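Local coordinates for protein Epf (Streptococcus pyogenes, PDB 4ES8) that acts as a cell-surface adhesin, attaching to cells through an N-terminal domain that contains a carbohydrate-binding module, at residues A[40-54]-A[137-149]. Residues are numbered along the deposited sequence; the frame is centred on the assembly and turned at random.
Sequences SGRFFSKGATDSYVF and FNKTTDDSFKISD. With ACT (acetate ion), chain D.
Phe-145 drives the edge of its ring into the face of Phe-43, an edge-to-face pair with centroids 5.0 Å apart and planes at 86°. It sits on strand 144-146, which pairs antiparallel with strand 51-54 of the hairpin 41-54, within one of the two large antiparallel sheets of what is probably the carbohydrate-binding module, a beta-sandwich. Tyr-52 and Phe-145 form the hydrogen-bonded pair: Tyr-52 N-H donates to Phe-145 O at 2.8 Å, and Phe-145 N returns a bond to Tyr-52 O. Their side chains run side by side; the rings are nearly parallel but slid apart, so Tyr-52 CB rather than its ring centre covers the Phe-145 face. Phe-145 CG lies between its backbone N and carbonyl carbon (chi1 76°), which turns the ring toward Phe-43. Ala-100 and Leu-191 of neighbouring strands touch Tyr-52, whose OH is hydrogen-bonded to Ser-98 OG.

Further along, Gly-41 CA rests over one face of Phe-137, 3.6 Å from the ring centroid, while Phe-54 meets Phe-137 rim to rim and takes Thr-141 CA over its own face. At the opposite end Asp-50 grips the 3-10 turn 147-149 with both carboxylate oxygens, each through its syn lone pair: OD1 receives Ser-148 N, and OD2 receives Ser-148 OG at 2.6 Å.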
loop_
_atom_site.group_PDB
_atom_site.type_symbol
_atom_site.label_atom_id
_atom_site.label_comp_id
_atom_site.label_asym_id
_atom_site.label_seq_id
_atom_site.Cartn_x
_atom_site.Cartn_y
_atom_site.Cartn_z
ATOM N N SER A 40 11.694 -12.489 0.304
ATOM C CA SER A 40 11.974 -11.170 -0.246
ATOM C C SER A 40 12.819 -11.286 -1.504
ATOM O O SER A 40 13.599 -12.233 -1.625
ATOM C CB SER A 40 12.692 -10.299 0.785
ATOM O OG SER A 40 11.872 -10.101 1.922
ATOM N N GLY A 41 12.648 -10.327 -2.424
ATOM C CA GLY A 41 13.429 -10.265 -3.654
ATOM C C GLY A 41 14.799 -9.665 -3.401
ATOM O O GLY A 41 14.997 -8.870 -2.468
ATOM N N ARG A 42 15.743 -10.013 -4.265
ATOM C CA ARG A 42 17.133 -9.605 -4.139
ATOM C C ARG A 42 17.641 -9.414 -5.568
ATOM O O ARG A 42 17.469 -10.296 -6.410
ATOM C CB ARG A 42 17.936 -10.671 -3.355
ATOM C CG ARG A 42 17.554 -12.105 -3.760
ATOM C CD ARG A 42 18.316 -13.118 -2.922
ATOM N NE ARG A 42 17.594 -14.388 -2.899
ATOM C CZ ARG A 42 17.986 -15.484 -3.544
ATOM N NH1 ARG A 42 19.063 -15.454 -4.334
ATOM N NH2 ARG A 42 17.270 -16.601 -3.459
ATOM N N PHE A 43 18.170 -8.223 -5.857
ATOM C CA PHE A 43 18.528 -7.873 -7.235
ATOM C C PHE A 43 19.795 -7.062 -7.289
ATOM O O PHE A 43 20.209 -6.508 -6.266
ATOM C CB PHE A 43 17.402 -6.988 -7.820
ATOM C CG PHE A 43 16.014 -7.586 -7.794
ATOM C CD1 PHE A 43 15.199 -7.449 -6.669
ATOM C CD2 PHE A 43 15.534 -8.314 -8.877
ATOM C CE1 PHE A 43 13.912 -8.006 -6.638
ATOM C CE2 PHE A 43 14.249 -8.889 -8.843
ATOM C CZ PHE A 43 13.446 -8.732 -7.723
ATOM N N PHE A 44 20.367 -6.898 -8.502
ATOM C CA PHE A 44 21.526 -6.040 -8.630
ATOM C C PHE A 44 21.535 -5.398 -9.988
ATOM O O PHE A 44 20.823 -5.832 -10.905
ATOM C CB PHE A 44 22.849 -6.808 -8.387
ATOM C CG PHE A 44 23.152 -7.780 -9.505
ATOM C CD1 PHE A 44 22.551 -9.037 -9.537
ATOM C CD2 PHE A 44 24.069 -7.460 -10.493
ATOM C CE1 PHE A 44 22.832 -9.946 -10.578
ATOM C CE2 PHE A 44 24.354 -8.365 -11.541
ATOM C CZ PHE A 44 23.735 -9.600 -11.567
ATOM N N SER A 45 22.366 -4.369 -10.116
ATOM C CA SER A 45 22.551 -3.661 -11.373
ATOM C C SER A 45 23.996 -3.242 -11.541
ATOM O O SER A 45 24.458 -2.328 -10.850
ATOM C CB SER A 45 21.651 -2.433 -11.440
ATOM O OG SER A 45 21.845 -1.753 -12.677
ATOM N N LYS A 46 24.736 -3.924 -12.422
ATOM C CA LYS A 46 26.119 -3.505 -12.674
ATOM C C LYS A 46 26.084 -2.175 -13.413
ATOM O O LYS A 46 25.280 -1.981 -14.346
ATOM C CB LYS A 46 26.857 -4.567 -13.491
ATOM C CG LYS A 46 27.170 -5.805 -12.655
ATOM C CD LYS A 46 27.984 -6.852 -13.408
ATOM C CE LYS A 46 29.442 -6.452 -13.497
ATOM N NZ LYS A 46 30.052 -6.318 -12.126
ATOM N N GLY A 47 26.923 -1.238 -12.973
ATOM C CA GLY A 47 26.903 0.113 -13.534
ATOM C C GLY A 47 25.825 1.006 -12.932
ATOM O O GLY A 47 25.698 2.169 -13.329
ATOM N N ALA A 48 25.006 0.465 -11.981
ATOM C CA ALA A 48 23.891 1.155 -11.319
ATOM C C ALA A 48 23.004 1.872 -12.374
ATOM O O ALA A 48 22.911 3.107 -12.431
ATOM C CB ALA A 48 24.398 2.124 -10.251
ATOM N N THR A 49 22.395 1.058 -13.253
ATOM C CA THR A 49 21.512 1.582 -14.290
ATOM C C THR A 49 20.050 1.557 -13.763
ATOM O O THR A 49 19.789 1.252 -12.599
ATOM C CB THR A 49 21.669 0.750 -15.583
ATOM O OG1 THR A 49 21.103 -0.546 -15.363
ATOM C CG2 THR A 49 23.157 0.613 -16.053
ATOM N N ASP A 50 19.104 1.833 -14.641
ATOM C CA ASP A 50 17.702 1.763 -14.242
ATOM C C ASP A 50 17.241 0.295 -14.098
ATOM O O ASP A 50 16.256 0.043 -13.417
ATOM C CB ASP A 50 16.879 2.456 -15.355
ATOM C CG ASP A 50 15.389 2.561 -15.126
ATOM O OD1 ASP A 50 14.988 2.903 -13.999
ATOM O OD2 ASP A 50 14.625 2.343 -16.090
ATOM N N SER A 51 17.963 -0.660 -14.744
ATOM C CA SER A 51 17.555 -2.056 -14.831
ATOM C C SER A 51 18.252 -2.981 -13.850
ATOM O O SER A 51 19.482 -2.950 -13.708
ATOM C CB SER A 51 17.791 -2.566 -16.245
ATOM O OG SER A 51 17.029 -1.793 -17.152
ATOM N N TYR A 52 17.444 -3.838 -13.211
ATOM C CA TYR A 52 17.922 -4.789 -12.203
ATOM C C TYR A 52 17.519 -6.207 -12.550
ATOM O O TYR A 52 16.403 -6.451 -13.013
ATOM C CB TYR A 52 17.283 -4.446 -10.836
ATOM C CG TYR A 52 17.888 -3.224 -10.182
ATOM C CD1 TYR A 52 17.580 -1.944 -10.635
ATOM C CD2 TYR A 52 18.789 -3.350 -9.131
ATOM C CE1 TYR A 52 18.153 -0.810 -10.049
ATOM C CE2 TYR A 52 19.362 -2.232 -8.534
ATOM C CZ TYR A 52 19.064 -0.962 -9.013
ATOM O OH TYR A 52 19.619 0.154 -8.424
ATOM N N VAL A 53 18.410 -7.152 -12.234
ATOM C CA VAL A 53 18.148 -8.567 -12.404
ATOM C C VAL A 53 18.361 -9.289 -11.073
ATOM O O VAL A 53 18.915 -8.716 -10.135
ATOM C CB VAL A 53 19.015 -9.210 -13.511
ATOM C CG1 VAL A 53 18.805 -8.517 -14.856
ATOM C CG2 VAL A 53 20.491 -9.228 -13.104
ATOM N N PHE A 54 17.915 -10.538 -10.991
ATOM C CA PHE A 54 17.921 -11.287 -9.743
ATOM C C PHE A 54 19.342 -11.605 -9.276
ATOM O O PHE A 54 20.198 -11.985 -10.079
ATOM C CB PHE A 54 17.072 -12.557 -9.905
ATOM C CG PHE A 54 16.785 -13.270 -8.607
ATOM C CD1 PHE A 54 15.774 -12.832 -7.768
ATOM C CD2 PHE A 54 17.489 -14.424 -8.256
ATOM C CE1 PHE A 54 15.487 -13.510 -6.574
ATOM C CE2 PHE A 54 17.184 -15.119 -7.083
ATOM C CZ PHE A 54 16.189 -14.655 -6.244
ATOM N N PHE A 137 7.848 -8.881 -5.672
ATOM C CA PHE A 137 8.802 -9.915 -6.081
ATOM C C PHE A 137 7.934 -11.119 -6.451
ATOM O O PHE A 137 7.033 -11.490 -5.685
ATOM C CB PHE A 137 9.757 -10.215 -4.941
ATOM C CG PHE A 137 10.511 -11.525 -5.078
ATOM C CD1 PHE A 137 11.276 -11.791 -6.217
ATOM C CD2 PHE A 137 10.533 -12.445 -4.035
ATOM C CE1 PHE A 137 12.010 -12.980 -6.324
ATOM C CE2 PHE A 137 11.273 -13.627 -4.140
ATOM C CZ PHE A 137 12.000 -13.887 -5.288
ATOM N N ASN A 138 8.138 -11.647 -7.655
ATOM C CA ASN A 138 7.239 -12.678 -8.176
ATOM C C ASN A 138 7.663 -14.129 -7.845
ATOM O O ASN A 138 7.092 -15.052 -8.419
ATOM C CB ASN A 138 7.029 -12.475 -9.693
ATOM C CG ASN A 138 8.172 -12.954 -10.544
ATOM O OD1 ASN A 138 9.204 -13.372 -10.035
ATOM N ND2 ASN A 138 7.958 -13.006 -11.876
ATOM N N LYS A 139 8.597 -14.337 -6.884
ATOM C CA LYS A 139 8.974 -15.659 -6.395
ATOM C C LYS A 139 9.562 -16.536 -7.538
ATOM O O LYS A 139 9.285 -17.747 -7.630
ATOM C CB LYS A 139 7.771 -16.350 -5.703
ATOM C CG LYS A 139 7.133 -15.467 -4.638
ATOM C CD LYS A 139 5.804 -16.049 -4.112
ATOM C CE LYS A 139 5.997 -17.196 -3.153
ATOM N NZ LYS A 139 7.005 -16.862 -2.128
ATOM N N THR A 140 10.406 -15.911 -8.377
ATOM C CA THR A 140 11.158 -16.612 -9.415
ATOM C C THR A 140 12.593 -16.121 -9.396
ATOM O O THR A 140 12.832 -14.956 -9.041
ATOM C CB THR A 140 10.554 -16.439 -10.825
ATOM O OG1 THR A 140 10.702 -15.075 -11.244
ATOM C CG2 THR A 140 9.076 -16.852 -10.907
ATOM N N THR A 141 13.542 -16.970 -9.839
ATOM C CA THR A 141 14.952 -16.579 -9.861
ATOM C C THR A 141 15.309 -15.787 -11.127
ATOM O O THR A 141 16.495 -15.476 -11.335
ATOM C CB THR A 141 15.891 -17.782 -9.704
ATOM O OG1 THR A 141 15.599 -18.709 -10.751
ATOM C CG2 THR A 141 15.776 -18.428 -8.326
ATOM N N ASP A 142 14.310 -15.439 -11.961
ATOM C CA ASP A 142 14.591 -14.609 -13.129
ATOM C C ASP A 142 13.707 -13.343 -13.079
ATOM O O ASP A 142 13.543 -12.626 -14.077
ATOM C CB ASP A 142 14.466 -15.388 -14.455
ATOM C CG ASP A 142 13.073 -15.866 -14.792
ATOM O OD1 ASP A 142 12.225 -15.939 -13.870
ATOM O OD2 ASP A 142 12.813 -16.124 -15.992
ATOM N N ASP A 143 13.189 -13.012 -11.864
ATOM C CA ASP A 143 12.450 -11.769 -11.721
ATOM C C ASP A 143 13.388 -10.601 -12.015
ATOM O O ASP A 143 14.613 -10.721 -11.879
ATOM C CB ASP A 143 11.855 -11.638 -10.305
ATOM C CG ASP A 143 10.741 -10.608 -10.168
ATOM O OD1 ASP A 143 10.170 -10.173 -11.224
ATOM O OD2 ASP A 143 10.430 -10.220 -9.016
ATOM N N SER A 144 12.813 -9.499 -12.465
ATOM C CA SER A 144 13.582 -8.318 -12.833
ATOM C C SER A 144 12.711 -7.102 -12.682
ATOM O O SER A 144 11.484 -7.238 -12.534
ATOM C CB SER A 144 14.067 -8.441 -14.275
ATOM O OG SER A 144 12.940 -8.462 -15.138
ATOM N N PHE A 145 13.327 -5.921 -12.680
ATOM C CA PHE A 145 12.552 -4.693 -12.604
ATOM C C PHE A 145 13.398 -3.516 -13.022
ATOM O O PHE A 145 14.634 -3.624 -13.090
ATOM C CB PHE A 145 11.986 -4.417 -11.173
ATOM C CG PHE A 145 12.976 -3.901 -10.156
ATOM C CD1 PHE A 145 13.768 -4.784 -9.413
ATOM C CD2 PHE A 145 13.083 -2.537 -9.890
ATOM C CE1 PHE A 145 14.693 -4.304 -8.479
ATOM C CE2 PHE A 145 14.011 -2.056 -8.952
ATOM C CZ PHE A 145 14.810 -2.948 -8.244
ATOM N N LYS A 146 12.702 -2.392 -13.281
ATOM C CA LYS A 146 13.320 -1.103 -13.601
ATOM C C LYS A 146 12.862 -0.096 -12.573
ATOM O O LYS A 146 11.689 -0.105 -12.216
ATOM C CB LYS A 146 12.947 -0.611 -15.008
ATOM C CG LYS A 146 13.545 -1.415 -16.165
ATOM C CD LYS A 146 13.663 -0.546 -17.425
ATOM C CE LYS A 146 12.350 -0.247 -18.113
ATOM N NZ LYS A 146 12.446 0.961 -18.976
ATOM N N ILE A 147 13.766 0.762 -12.074
ATOM C CA ILE A 147 13.343 1.754 -11.075
ATOM C C ILE A 147 12.180 2.573 -11.649
ATOM O O ILE A 147 11.193 2.830 -10.950
ATOM C CB ILE A 147 14.521 2.669 -10.703
ATOM C CG1 ILE A 147 15.643 1.877 -10.021
ATOM C CG2 ILE A 147 14.048 3.838 -9.812
ATOM C CD1 ILE A 147 16.924 2.737 -9.732
ATOM N N SER A 148 12.318 2.957 -12.927
ATOM C CA SER A 148 11.352 3.808 -13.638
ATOM C C SER A 148 9.967 3.140 -13.811
ATOM O O SER A 148 9.031 3.834 -14.219
ATOM C CB SER A 148 11.916 4.212 -14.998
ATOM O OG SER A 148 12.100 3.076 -15.818
ATOM N N ASP A 149 9.802 1.840 -13.455
ATOM C CA ASP A 149 8.477 1.180 -13.507
ATOM C C ASP A 149 7.577 1.666 -12.340
ATOM O O ASP A 149 6.399 1.320 -12.306
ATOM C CB ASP A 149 8.588 -0.361 -13.422
ATOM C CG ASP A 149 9.302 -1.097 -14.555
ATOM O OD1 ASP A 149 9.318 -0.566 -15.696
ATOM O OD2 ASP A 149 9.799 -2.234 -14.310
HETATM C C ACT D . 19.089 -18.703 -5.760
HETATM O O ACT D . 17.929 -18.722 -5.294
HETATM O OXT ACT D . 19.856 -17.726 -5.809
HETATM C CH3 ACT D . 19.708 -19.996 -6.318
HETATM O O HOH W 1 15.125 2.937 -18.621
HETATM O O HOH W 2 16.640 -11.791 -13.267
#